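Local coordinates for protein geranyltranstransferase (Staphylococcus aureus, PDB 1RTR) that catalyses, as a farnesyl pyrophosphate synthase, what is probably the joining of isopentenyl diphosphate to geranyl diphosphate in isoprenoid biosynthesis, at residues L170-I173 and H174-T178; A265-E268 and L269-D273; D196-T199 and K200-E204; F120-I123 and S124-D127; K101-G104 and E105-I109. All coordinates share one frame; numbering follows the deposited sequence.

Interaction 1. Residues L170-I173 and H174-T178; sequences LEMI and HKTKT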
loop_
_atom_site.group_PDB
_atom_site.type_symbol
_atom_site.label_atom_id
_atom_site.label_comp_id
_atom_site.label_asym_id
_atom_site.label_seq_id
_atom_site.Cartn_x
_atom_site.Cartn_y
_atom_site.Cartn_z
ATOM N N LEU A 170 -22.166 -13.042 -4.624
ATOM C CA LEU A 170 -21.835 -12.365 -5.880
ATOM C C LEU A 170 -21.817 -10.834 -5.740
ATOM O O LEU A 170 -20.914 -10.161 -6.242
ATOM C CB LEU A 170 -22.833 -12.760 -6.966
ATOM C CG LEU A 170 -22.398 -12.915 -8.426
ATOM C CD1 LEU A 170 -23.050 -11.853 -9.259
ATOM C CD2 LEU A 170 -20.878 -12.908 -8.640
ATOM N N GLU A 171 -22.815 -10.297 -5.051
ATOM C CA GLU A 171 -22.908 -8.862 -4.863
ATOM C C GLU A 171 -21.870 -8.347 -3.878
ATOM O O GLU A 171 -21.320 -7.260 -4.084
ATOM C CB GLU A 171 -24.308 -8.464 -4.422
ATOM C CG GLU A 171 -25.309 -8.490 -5.560
ATOM C CD GLU A 171 -26.716 -8.262 -5.067
ATOM O OE1 GLU A 171 -27.082 -8.830 -4.006
ATOM O OE2 GLU A 171 -27.449 -7.506 -5.732
ATOM N N MET A 172 -21.617 -9.126 -2.823
ATOM C CA MET A 172 -20.543 -8.849 -1.881
ATOM C C MET A 172 -19.196 -8.737 -2.612
ATOM O O MET A 172 -18.435 -7.800 -2.364
ATOM C CB MET A 172 -20.484 -9.913 -0.775
ATOM C CG MET A 172 -19.482 -9.641 0.358
ATOM S SD MET A 172 -19.761 -8.044 1.198
ATOM C CE MET A 172 -20.979 -8.573 2.456
ATOM N N ILE A 173 -18.925 -9.666 -3.531
ATOM C CA ILE A 173 -17.679 -9.639 -4.288
ATOM C C ILE A 173 -17.552 -8.355 -5.101
ATOM O O ILE A 173 -16.513 -7.708 -5.054
ATOM C CB ILE A 173 -17.527 -10.876 -5.199
ATOM C CG1 ILE A 173 -17.337 -12.143 -4.372
ATOM C CG2 ILE A 173 -16.367 -10.711 -6.175
ATOM C CD1 ILE A 173 -17.632 -13.412 -5.148
ATOM N N HIS A 174 -18.599 -7.978 -5.831
ATOM C CA HIS A 174 -18.501 -6.851 -6.765
ATOM C C HIS A 174 -18.500 -5.501 -6.057
ATOM O O HIS A 174 -17.835 -4.565 -6.494
ATOM C CB HIS A 174 -19.598 -6.913 -7.832
ATOM C CG HIS A 174 -19.426 -8.035 -8.800
ATOM N ND1 HIS A 174 -20.473 -8.833 -9.211
ATOM C CD2 HIS A 174 -18.324 -8.507 -9.433
ATOM C CE1 HIS A 174 -20.026 -9.743 -10.060
ATOM N NE2 HIS A 174 -18.725 -9.567 -10.211
ATOM N N LYS A 175 -19.243 -5.423 -4.964
ATOM C CA LYS A 175 -19.299 -4.234 -4.134
ATOM C C LYS A 175 -17.930 -3.896 -3.531
ATOM O O LYS A 175 -17.559 -2.738 -3.460
ATOM C CB LYS A 175 -20.344 -4.445 -3.035
ATOM C CG LYS A 175 -20.354 -3.440 -1.927
ATOM C CD LYS A 175 -20.822 -4.116 -0.645
ATOM C CE LYS A 175 -21.349 -3.124 0.407
ATOM N NZ LYS A 175 -21.398 -1.690 -0.032
ATOM N N THR A 176 -17.185 -4.905 -3.099
ATOM C CA THR A 176 -15.910 -4.659 -2.444
ATOM C C THR A 176 -14.780 -4.640 -3.471
ATOM O O THR A 176 -13.984 -3.709 -3.490
ATOM C CB THR A 176 -15.615 -5.711 -1.371
ATOM O OG1 THR A 176 -15.740 -7.010 -1.946
ATOM C CG2 THR A 176 -16.660 -5.686 -0.259
ATOM N N LYS A 177 -14.718 -5.664 -4.320
ATOM C CA LYS A 177 -13.694 -5.740 -5.337
ATOM C C LYS A 177 -13.739 -4.590 -6.339
ATOM O O LYS A 177 -12.687 -4.083 -6.715
ATOM C CB LYS A 177 -13.746 -7.069 -6.084
ATOM C CG LYS A 177 -12.808 -7.136 -7.270
ATOM C CD LYS A 177 -12.453 -8.559 -7.574
ATOM C CE LYS A 177 -12.720 -8.900 -9.018
ATOM N NZ LYS A 177 -11.458 -9.313 -9.661
ATOM N N THR A 178 -14.933 -4.194 -6.772
ATOM C CA THR A 178 -15.084 -3.186 -7.824
ATOM C C THR A 178 -15.612 -1.852 -7.292
ATOM O O THR A 178 -15.072 -0.795 -7.617
ATOM C CB THR A 178 -16.003 -3.731 -8.966
ATOM O OG1 THR A 178 -15.366 -4.853 -9.600
ATOM C CG2 THR A 178 -16.131 -2.743 -10.105
#
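Thr176 bends its hydroxyl back onto the preceding turn of the helix, where Met172 presents its carbonyl oxygen. With chi1 at 53°, OG1 sits between the backbone N and the carbonyl carbon of its own residue and donates to Met172 O over 2.8 Å. Thr176 N reaches the same Met172 O at 3.2 Å, and the two donors approach from opposite faces of the carbonyl plane, so a single acceptor is gripped twice, and the hydroxyl bond holds the threonine in this rotation. The methyl CG2 is left to face the thioether and lies 4.2 Å from Met172 SD. The methionine reaches that place through a CG anti to the backbone N (chi1 -174°) followed by bends at chi2 and chi3, and the two side chains meet at a slant.

Two residues earlier on the helix, both methyl groups of Leu170 rest against the imidazole of His174, and the carbonyl oxygen of Leu170 also comes close to the ring, obliquely. The main-chain bond from His174 N to Leu170 O, 3.2 Å, joins the same two residues. Ile173 O takes the amide of Lys177 at 2.8 Å, while CB of Lys177 comes within 3.0 Å of the same Ile173 O before its chain swings off.

Helix 167-177 is wedged among its neighbours: Leu170 touches Tyr245 and Leu248 of helix 245-270, His174 meets Gln215 of helix 197-227, and Ile173 leans on Leu156 of helix 150-159. Met172 and Thr176 together face the second subunit, packing on its Val25 and Met26.

Interaction 2. Residues A265-E268 and L269-D273; sequences AVDE and LTQID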
loop_
_atom_site.group_PDB
_atom_site.type_symbol
_atom_site.label_atom_id
_atom_site.label_comp_id
_atom_site.label_asym_id
_atom_site.label_seq_id
_atom_site.Cartn_x
_atom_site.Cartn_y
_atom_site.Cartn_z
ATOM N N ALA A 265 -29.547 5.183 -9.095
ATOM C CA ALA A 265 -28.479 6.148 -9.354
ATOM C C ALA A 265 -29.078 7.479 -9.790
ATOM O O ALA A 265 -28.899 8.493 -9.097
ATOM C CB ALA A 265 -27.518 5.624 -10.412
ATOM N N VAL A 266 -29.799 7.451 -10.922
ATOM C CA VAL A 266 -30.512 8.611 -11.482
ATOM C C VAL A 266 -31.415 9.274 -10.440
ATOM O O VAL A 266 -31.467 10.498 -10.349
ATOM C CB VAL A 266 -31.332 8.221 -12.753
ATOM C CG1 VAL A 266 -32.228 9.366 -13.242
ATOM C CG2 VAL A 266 -30.415 7.787 -13.868
ATOM N N ASP A 267 -32.104 8.464 -9.645
ATOM C CA ASP A 267 -32.939 8.969 -8.561
ATOM C C ASP A 267 -32.085 9.824 -7.652
ATOM O O ASP A 267 -32.406 10.974 -7.409
ATOM C CB ASP A 267 -33.565 7.809 -7.775
ATOM C CG ASP A 267 -34.792 8.224 -6.983
ATOM O OD1 ASP A 267 -35.309 7.401 -6.194
ATOM O OD2 ASP A 267 -35.320 9.346 -7.090
ATOM N N GLU A 268 -30.966 9.264 -7.195
ATOM C CA GLU A 268 -30.097 9.902 -6.194
ATOM C C GLU A 268 -29.535 11.267 -6.616
ATOM O O GLU A 268 -29.467 12.198 -5.811
ATOM C CB GLU A 268 -28.970 8.947 -5.777
ATOM C CG GLU A 268 -29.381 7.933 -4.718
ATOM C CD GLU A 268 -29.859 8.570 -3.418
ATOM O OE1 GLU A 268 -30.393 7.834 -2.542
ATOM O OE2 GLU A 268 -29.698 9.809 -3.269
ATOM N N LEU A 269 -29.156 11.369 -7.884
ATOM C CA LEU A 269 -28.761 12.638 -8.472
ATOM C C LEU A 269 -29.848 13.710 -8.379
ATOM O O LEU A 269 -29.544 14.849 -8.006
ATOM C CB LEU A 269 -28.299 12.443 -9.916
ATOM C CG LEU A 269 -27.022 11.612 -10.081
ATOM C CD1 LEU A 269 -26.676 11.451 -11.543
ATOM C CD2 LEU A 269 -25.839 12.199 -9.304
ATOM N N THR A 270 -31.107 13.361 -8.678
ATOM C CA THR A 270 -32.208 14.339 -8.595
ATOM C C THR A 270 -32.468 14.843 -7.176
ATOM O O THR A 270 -33.198 15.816 -6.983
ATOM C CB THR A 270 -33.551 13.822 -9.220
ATOM O OG1 THR A 270 -34.212 12.938 -8.302
ATOM C CG2 THR A 270 -33.330 12.981 -10.487
ATOM N N GLN A 271 -31.880 14.192 -6.180
ATOM C CA GLN A 271 -32.029 14.662 -4.805
ATOM C C GLN A 271 -30.888 15.573 -4.351
ATOM O O GLN A 271 -30.931 16.130 -3.246
ATOM C CB GLN A 271 -32.219 13.480 -3.844
ATOM C CG GLN A 271 -33.676 13.195 -3.471
ATOM C CD GLN A 271 -34.620 13.254 -4.671
ATOM O OE1 GLN A 271 -34.544 12.411 -5.572
ATOM N NE2 GLN A 271 -35.501 14.256 -4.691
ATOM N N ILE A 272 -29.869 15.729 -5.196
ATOM C CA ILE A 272 -28.761 16.628 -4.879
ATOM C C ILE A 272 -29.231 18.073 -5.062
ATOM O O ILE A 272 -29.860 18.396 -6.076
ATOM C CB ILE A 272 -27.512 16.297 -5.728
ATOM C CG1 ILE A 272 -26.741 15.138 -5.087
ATOM C CG2 ILE A 272 -26.596 17.513 -5.857
ATOM C CD1 ILE A 272 -25.954 14.297 -6.058
ATOM N N ASP A 273 -28.945 18.924 -4.077
ATOM C CA ASP A 273 -29.437 20.304 -4.086
ATOM C C ASP A 273 -28.986 21.096 -5.332
ATOM O O ASP A 273 -27.893 20.868 -5.875
ATOM C CB ASP A 273 -29.181 20.997 -2.729
ATOM C CG ASP A 273 -28.364 22.279 -2.833
ATOM O OD1 ASP A 273 -28.613 23.122 -3.733
ATOM O OD2 ASP A 273 -27.461 22.542 -2.001
#
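Leu269 anchors the close-packed side of this turn, its amide bonded to Ala265 O at 3.1 Å with an N-H...O angle of 162°. Its CG is anti to the carbonyl carbon (chi1 -65°), which carries the branched end past the carbonyl of Ala265; CG lies 3.8 Å from Ala265 O. Beyond that point the leucine is buried against Tyr206 of helix 197-227 and against Leu281 and Leu282 of helix 279-289. Val266 extends this apolar side through Leu282 and Val285.

The other side faces solvent and is held far less firmly. Thr270 brings CG2 to 3.1 Å from Val266 O, and its amide makes a weak bond to the same carbonyl. Its OG1 stands 2.8 Å from Asp267 O. Asp267 crosses the end of Gln271 at a slant, with carboxylate and amide planes 77° apart. Gln271 N is shared unequally: it bonds to Glu268 O at 3.2 Å from well above the carbonyl plane, and only weakly to Asp267 O. Ile272 N then turns to Leu269 O at 3.0 Å.

Bonds to the fourth residue back thus give way to bonds to the third, the usual manner in which an alpha-helix tightens and unwinds at its C-terminal end, here where helix 245-270 runs out into a loop of the mainly alpha-helical polyprenyl synthase fold.

Interaction 3. Residues D196-T199 and K200-E204; sequences DDTT and KEHLE. Unlike the reference sequence in segment 196-199: Thr198 (reference Ala).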
loop_
_atom_site.group_PDB
_atom_site.type_symbol
_atom_site.label_atom_id
_atom_site.label_comp_id
_atom_site.label_asym_id
_atom_site.label_seq_id
_atom_site.Cartn_x
_atom_site.Cartn_y
_atom_site.Cartn_z
ATOM N N ASP A 196 -21.795 19.392 2.078
ATOM C CA ASP A 196 -22.532 19.106 3.306
ATOM C C ASP A 196 -22.926 17.623 3.427
ATOM O O ASP A 196 -23.018 16.901 2.424
ATOM C CB ASP A 196 -23.735 20.062 3.454
ATOM C CG ASP A 196 -24.912 19.688 2.560
ATOM O OD1 ASP A 196 -24.708 19.361 1.364
ATOM O OD2 ASP A 196 -26.098 19.702 2.980
ATOM N N ASP A 197 -23.144 17.190 4.671
ATOM C CA ASP A 197 -23.484 15.797 5.004
ATOM C C ASP A 197 -24.557 15.168 4.133
ATOM O O ASP A 197 -24.375 14.055 3.627
ATOM C CB ASP A 197 -23.866 15.680 6.475
ATOM C CG ASP A 197 -22.681 15.880 7.392
ATOM O OD1 ASP A 197 -21.695 15.137 7.274
ATOM O OD2 ASP A 197 -22.627 16.768 8.254
ATOM N N THR A 198 -25.656 15.883 3.921
ATOM C CA THR A 198 -26.752 15.314 3.147
ATOM C C THR A 198 -26.454 15.192 1.661
ATOM O O THR A 198 -26.920 14.234 1.042
ATOM C CB THR A 198 -28.181 15.931 3.496
ATOM O OG1 THR A 198 -28.896 16.280 2.304
ATOM C CG2 THR A 198 -28.090 17.229 4.302
ATOM N N THR A 199 -25.662 16.111 1.088
ATOM C CA THR A 199 -25.130 15.913 -0.285
ATOM C C THR A 199 -24.182 14.710 -0.360
ATOM O O THR A 199 -24.186 13.967 -1.343
ATOM C CB THR A 199 -24.406 17.182 -0.832
ATOM O OG1 THR A 199 -25.311 18.294 -0.842
ATOM C CG2 THR A 199 -24.042 17.022 -2.321
ATOM N N LYS A 200 -23.365 14.538 0.675
ATOM C CA LYS A 200 -22.495 13.370 0.797
ATOM C C LYS A 200 -23.282 12.056 0.776
ATOM O O LYS A 200 -22.916 11.118 0.061
ATOM C CB LYS A 200 -21.631 13.460 2.053
ATOM C CG LYS A 200 -20.377 14.295 1.891
ATOM C CD LYS A 200 -19.614 14.373 3.204
ATOM C CE LYS A 200 -18.499 15.401 3.138
ATOM N NZ LYS A 200 -17.734 15.462 4.417
ATOM N N GLU A 201 -24.374 12.006 1.537
ATOM C CA GLU A 201 -25.255 10.835 1.558
ATOM C C GLU A 201 -25.750 10.451 0.180
ATOM O O GLU A 201 -25.764 9.275 -0.164
ATOM C CB GLU A 201 -26.463 11.066 2.464
ATOM C CG GLU A 201 -27.508 9.948 2.385
ATOM C CD GLU A 201 -28.571 10.147 1.300
ATOM O OE1 GLU A 201 -29.174 11.252 1.243
ATOM O OE2 GLU A 201 -28.813 9.189 0.508
ATOM N N HIS A 202 -26.191 11.427 -0.597
ATOM C CA HIS A 202 -26.732 11.133 -1.916
ATOM C C HIS A 202 -25.645 10.716 -2.872
ATOM O O HIS A 202 -25.869 9.887 -3.762
ATOM C CB HIS A 202 -27.497 12.338 -2.482
ATOM C CG HIS A 202 -28.714 12.703 -1.689
ATOM N ND1 HIS A 202 -28.762 13.806 -0.864
ATOM C CD2 HIS A 202 -29.925 12.105 -1.589
ATOM C CE1 HIS A 202 -29.953 13.876 -0.292
ATOM N NE2 HIS A 202 -30.675 12.853 -0.713
ATOM N N LEU A 203 -24.456 11.283 -2.701
ATOM C CA LEU A 203 -23.351 10.954 -3.597
ATOM C C LEU A 203 -22.886 9.539 -3.327
ATOM O O LEU A 203 -22.538 8.800 -4.251
ATOM C CB LEU A 203 -22.215 11.963 -3.445
ATOM C CG LEU A 203 -22.467 13.305 -4.145
ATOM C CD1 LEU A 203 -21.578 14.392 -3.562
ATOM C CD2 LEU A 203 -22.272 13.169 -5.657
ATOM N N GLU A 204 -22.927 9.169 -2.049
ATOM C CA GLU A 204 -22.651 7.805 -1.603
ATOM C C GLU A 204 -23.543 6.749 -2.259
ATOM O O GLU A 204 -23.027 5.887 -2.985
ATOM C CB GLU A 204 -22.749 7.709 -0.084
ATOM C CG GLU A 204 -21.414 7.637 0.615
ATOM C CD GLU A 204 -21.198 6.318 1.329
ATOM O OE1 GLU A 204 -21.212 5.264 0.623
ATOM O OE2 GLU A 204 -21.014 6.349 2.591
HETATM O O HOH W 1 -20.237 17.126 5.594
#
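The imidazole of His202 lies alongside Thr198, the two side chains pointing the same way, with Thr198 OG1 3.7 Å from His202 CE1. One face of the ring carries the carboxylate carbon of Glu201, set off toward the rim, and the CA of Thr199 comes up at the edge near the ring plane. The carbonyl of Thr198 approaches the ring obliquely. His202 ND1 donates to Thr198 O over 2.7 Å, but the bond is weak because it is bent to 116°; His202 N adds a second weak bond to that oxygen.

On the buried side, Thr199 and Leu203 run side by side, and Thr199 CG2 meets Leu203 CD1 at 3.8 Å. The threonine's first torsion (chi1 -59°) sets CG2 anti to the backbone N and leaves OG1 beside that N, turned toward the start of the helix. There OG1 gives its proton to Asp196 OD1 at 2.5 Å, nearly along the C-O axis. The same OD1 accepts weakly from Thr199 N, a capping bond from Asp196 at the N-cap position of helix 197-227. Leu203 and His202 also abut Ile272, which ties this end to the loop after helix 245-270.

Lys200 stretches out from its CG, and a water joins its NZ to Asp197 OD1 through two weak bonds, the charged atoms standing 4.9 Å apart. NZ also makes a long, weak ion pair with Asp191 of helix 179-193. The helix end would be expected to favour the anionic form of Asp196, which eases its partial positive charge; Lys200, through the water, probably does the like for Asp197.

Interaction 4. Residues F120-I123 and S124-D127; sequences FELI and SSDD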
loop_
_atom_site.group_PDB
_atom_site.type_symbol
_atom_site.label_atom_id
_atom_site.label_comp_id
_atom_site.label_asym_id
_atom_site.label_seq_id
_atom_site.Cartn_x
_atom_site.Cartn_y
_atom_site.Cartn_z
ATOM N N PHE A 120 -0.007 6.280 -2.054
ATOM C CA PHE A 120 -0.066 6.939 -0.754
ATOM C C PHE A 120 0.905 8.111 -0.632
ATOM O O PHE A 120 0.566 9.152 -0.057
ATOM C CB PHE A 120 0.101 5.916 0.364
ATOM C CG PHE A 120 -1.058 4.978 0.463
ATOM C CD1 PHE A 120 -2.271 5.411 0.992
ATOM C CD2 PHE A 120 -0.965 3.688 -0.016
ATOM C CE1 PHE A 120 -3.362 4.563 1.064
ATOM C CE2 PHE A 120 -2.055 2.835 0.047
ATOM C CZ PHE A 120 -3.261 3.272 0.591
ATOM N N GLU A 121 2.100 7.950 -1.195
ATOM C CA GLU A 121 3.069 9.037 -1.270
ATOM C C GLU A 121 2.488 10.235 -1.992
ATOM O O GLU A 121 2.637 11.366 -1.539
ATOM C CB GLU A 121 4.328 8.571 -1.993
ATOM C CG GLU A 121 5.581 9.316 -1.585
ATOM C CD GLU A 121 6.196 10.082 -2.736
ATOM O OE1 GLU A 121 5.470 10.928 -3.321
ATOM O OE2 GLU A 121 7.403 9.835 -3.054
ATOM N N LEU A 122 1.823 9.973 -3.112
ATOM C CA LEU A 122 1.270 11.020 -3.967
ATOM C C LEU A 122 0.223 11.889 -3.278
ATOM O O LEU A 122 0.257 13.112 -3.406
ATOM C CB LEU A 122 0.710 10.412 -5.256
ATOM C CG LEU A 122 0.833 11.245 -6.538
ATOM C CD1 LEU A 122 2.215 11.915 -6.700
ATOM C CD2 LEU A 122 0.516 10.380 -7.735
ATOM N N ILE A 123 -0.699 11.271 -2.537
ATOM C CA ILE A 123 -1.736 12.042 -1.854
ATOM C C ILE A 123 -1.110 12.806 -0.705
ATOM O O ILE A 123 -1.388 13.998 -0.526
ATOM C CB ILE A 123 -2.916 11.146 -1.364
ATOM C CG1 ILE A 123 -3.791 10.732 -2.543
ATOM C CG2 ILE A 123 -3.759 11.872 -0.296
ATOM C CD1 ILE A 123 -4.468 9.425 -2.352
ATOM N N SER A 124 -0.260 12.118 0.055
ATOM C CA SER A 124 0.369 12.709 1.233
ATOM C C SER A 124 1.284 13.891 0.886
ATOM O O SER A 124 1.567 14.730 1.745
ATOM C CB SER A 124 1.123 11.651 2.039
ATOM O OG SER A 124 2.277 11.208 1.356
ATOM N N SER A 125 1.699 13.968 -0.378
ATOM C CA SER A 125 2.561 15.052 -0.846
ATOM C C SER A 125 1.858 16.179 -1.598
ATOM O O SER A 125 2.501 17.163 -1.964
ATOM C CB SER A 125 3.699 14.493 -1.705
ATOM O OG SER A 125 3.224 14.096 -2.976
ATOM N N ASP A 126 0.550 16.054 -1.823
ATOM C CA ASP A 126 -0.206 17.052 -2.587
ATOM C C ASP A 126 -0.442 18.359 -1.844
ATOM O O ASP A 126 -1.289 18.435 -0.950
ATOM C CB ASP A 126 -1.546 16.477 -3.036
ATOM C CG ASP A 126 -2.270 17.367 -4.028
ATOM O OD1 ASP A 126 -3.323 16.931 -4.532
ATOM O OD2 ASP A 126 -1.878 18.510 -4.371
ATOM N N ASP A 127 0.269 19.402 -2.263
ATOM C CA ASP A 127 0.207 20.714 -1.606
ATOM C C ASP A 127 -1.022 21.558 -1.946
ATOM O O ASP A 127 -1.214 22.637 -1.381
ATOM C CB ASP A 127 1.496 21.503 -1.868
ATOM C CG ASP A 127 2.661 21.015 -1.009
ATOM O OD1 ASP A 127 2.414 20.319 0.025
ATOM O OD2 ASP A 127 3.859 21.268 -1.292
#
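Ser124 and Ser125 both fold their hydroxyls back over the last turn of the helix, onto the carbonyls of Phe120, Glu121 and Leu122. In Ser124, chi1 of 70° places OG between the backbone N and the carbonyl carbon, 3.0 Å from Phe120 O and 2.9 Å from Glu121 O; its single proton could serve either. Ser125 adopts nearly the same torsion, 74°, and its OG hovers between Glu121 O at 3.1 Å and Leu122 O at 3.2 Å.

This is the C-terminal end of helix 105-124, one of the long helices of the mainly alpha-helical isoprenoid synthase fold, and it lies at the dimer interface: the ring of Phe120 stacks on Phe120 of the second subunit, while both serines pack on Gln139 of that subunit.

Ile123, with CG1 anti to the carbonyl carbon (chi1 -75°), turns inward against Val137, Leu138 and Leu141 of helix 131-145. Its carbonyl is taken by Asp126 N at 3.1 Å, the donor standing above the carbonyl plane. The carboxylate of Asp126 swings away from the helix, where OD2 accepts from Arg128 N and the side chain touches Lys66 of helix 65-83.

Interaction 5. Residues K101-G104 and E105-I109; sequences KVYG and EWTAI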
loop_
_atom_site.group_PDB
_atom_site.type_symbol
_atom_site.label_atom_id
_atom_site.label_comp_id
_atom_site.label_asym_id
_atom_site.label_seq_id
_atom_site.Cartn_x
_atom_site.Cartn_y
_atom_site.Cartn_z
ATOM N N LYS A 101 4.573 -11.360 -17.997
ATOM C CA LYS A 101 4.994 -12.022 -19.226
ATOM C C LYS A 101 6.187 -11.302 -19.859
ATOM O O LYS A 101 6.967 -11.912 -20.582
ATOM C CB LYS A 101 3.829 -12.134 -20.214
ATOM C CG LYS A 101 2.985 -13.394 -20.035
ATOM C CD LYS A 101 3.630 -14.602 -20.708
ATOM C CE LYS A 101 3.799 -15.771 -19.736
ATOM N NZ LYS A 101 4.499 -16.926 -20.383
ATOM N N VAL A 102 6.329 -10.013 -19.559
ATOM C CA VAL A 102 7.418 -9.190 -20.087
ATOM C C VAL A 102 8.600 -9.038 -19.112
ATOM O O VAL A 102 9.727 -8.759 -19.547
ATOM C CB VAL A 102 6.901 -7.784 -20.494
ATOM C CG1 VAL A 102 8.028 -6.905 -20.991
ATOM C CG2 VAL A 102 5.816 -7.896 -21.559
ATOM N N TYR A 103 8.354 -9.214 -17.810
ATOM C CA TYR A 103 9.360 -8.873 -16.797
ATOM C C TYR A 103 9.644 -9.979 -15.800
ATOM O O TYR A 103 10.590 -9.883 -15.015
ATOM C CB TYR A 103 8.954 -7.615 -16.028
ATOM C CG TYR A 103 8.934 -6.359 -16.859
ATOM C CD1 TYR A 103 7.729 -5.793 -17.269
ATOM C CD2 TYR A 103 10.119 -5.732 -17.237
ATOM C CE1 TYR A 103 7.707 -4.631 -18.040
ATOM C CE2 TYR A 103 10.108 -4.575 -18.005
ATOM C CZ TYR A 103 8.902 -4.034 -18.404
ATOM O OH TYR A 103 8.899 -2.890 -19.158
ATOM N N GLY A 104 8.824 -11.021 -15.824
ATOM C CA GLY A 104 8.927 -12.089 -14.852
ATOM C C GLY A 104 7.996 -11.836 -13.688
ATOM O O GLY A 104 7.577 -10.704 -13.447
ATOM N N GLU A 105 7.677 -12.901 -12.964
ATOM C CA GLU A 105 6.803 -12.822 -11.805
ATOM C C GLU A 105 7.316 -11.912 -10.687
ATOM O O GLU A 105 6.533 -11.123 -10.145
ATOM C CB GLU A 105 6.518 -14.211 -11.263
ATOM C CG GLU A 105 5.319 -14.863 -11.925
ATOM C CD GLU A 105 5.321 -16.370 -11.788
ATOM O OE1 GLU A 105 5.395 -16.880 -10.647
ATOM O OE2 GLU A 105 5.248 -17.048 -12.832
ATOM N N TRP A 106 8.609 -12.006 -10.354
ATOM C CA TRP A 106 9.157 -11.234 -9.231
ATOM C C TRP A 106 9.158 -9.728 -9.489
ATOM O O TRP A 106 8.840 -8.949 -8.579
ATOM C CB TRP A 106 10.531 -11.752 -8.718
ATOM C CG TRP A 106 11.694 -11.699 -9.696
ATOM C CD1 TRP A 106 12.135 -12.719 -10.485
ATOM C CD2 TRP A 106 12.565 -10.583 -9.969
ATOM N NE1 TRP A 106 13.206 -12.312 -11.245
ATOM C CE2 TRP A 106 13.496 -11.005 -10.949
ATOM C CE3 TRP A 106 12.645 -9.263 -9.501
ATOM C CZ2 TRP A 106 14.496 -10.159 -11.466
ATOM C CZ3 TRP A 106 13.650 -8.422 -10.010
ATOM C CH2 TRP A 106 14.554 -8.875 -10.985
ATOM N N THR A 107 9.475 -9.319 -10.720
ATOM C CA THR A 107 9.425 -7.900 -11.066
ATOM C C THR A 107 7.998 -7.380 -10.969
ATOM O O THR A 107 7.776 -6.287 -10.454
ATOM C CB THR A 107 9.993 -7.635 -12.468
ATOM O OG1 THR A 107 11.352 -8.086 -12.527
ATOM C CG2 THR A 107 10.108 -6.135 -12.733
ATOM N N ALA A 108 7.044 -8.174 -11.458
ATOM C CA ALA A 108 5.635 -7.792 -11.459
ATOM C C ALA A 108 5.079 -7.642 -10.043
ATOM O O ALA A 108 4.415 -6.656 -9.754
ATOM C CB ALA A 108 4.788 -8.783 -12.286
ATOM N N ILE A 109 5.356 -8.611 -9.172
ATOM C CA ILE A 109 4.926 -8.535 -7.778
ATOM C C ILE A 109 5.385 -7.209 -7.178
ATOM O O ILE A 109 4.578 -6.448 -6.637
ATOM C CB ILE A 109 5.487 -9.725 -6.955
ATOM C CG1 ILE A 109 4.838 -11.040 -7.394
ATOM C CG2 ILE A 109 5.268 -9.511 -5.463
ATOM C CD1 ILE A 109 5.648 -12.280 -7.024
HETATM O O HOH W 2 10.988 -10.838 -12.640
#
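Glu105 follows directly on Gly104, its CB 3.7 Å from Gly104 C, and opens helix 105-124 with that glycine as N-cap. Gly104 is also the residue at which helix 99-103 breaks off, with backbone angles (phi 94°, psi 159°) that glycine, without a side chain, takes up easily. The Glu105 side chain touches Pro85 and, on the second subunit, Ala86.

Trp106 comes next, its indole folded over the start of the helix so that Thr107 OG1 lies 3.3 Å above the plane of the Trp106 ring, offset toward its rim. The tryptophan side chain packs on Met155 of the second subunit.

Thr107 makes the fullest contact. Its CB approaches Tyr103 CB to 3.7 Å, and CG2 lies obliquely to the phenol ring. The torsion of -59° sets CG2 anti to the backbone N, on the tyrosine side, and keeps OG1 beside that N. Tyr103 itself extends away, and its OH bonds to Glu32.

Ala108 closes the first helical turn, its N donating to Gly104 O at 3.3 Å, while its CB rests 3.6 Å from Gly104 O.

Between Tyr103 and Thr107 a water takes the place of a direct main-chain bond: it donates to Tyr103 O at 2.6 Å and accepts from Thr107 N at 2.9 Å. The last carbonyl of one helix and an early amide of the next are therefore bridged by one water, so that each of these two main-chain groups has a partner at the kink between the helices.

Each interaction joins adjacent segments, so none closes a long loop, and none nests or crosses; along the chain they come in the order 5, 4, 1, 3, 2. Interactions 5 and 4 mark the beginning and end of helix 105-124, their centres about 27 Å apart. Interaction 1 follows on helix 167-177, and with these two it touches the second subunit. Interaction 3 starts helix 197-227 and interaction 2 ends helix 245-270, the next in the chain. Those two meet directly, Glu268 and Gln271 against His202 and Ile272 against Leu203, and lie about 42 and 44 Å from interaction 5, centre to centre, across the chain's middle.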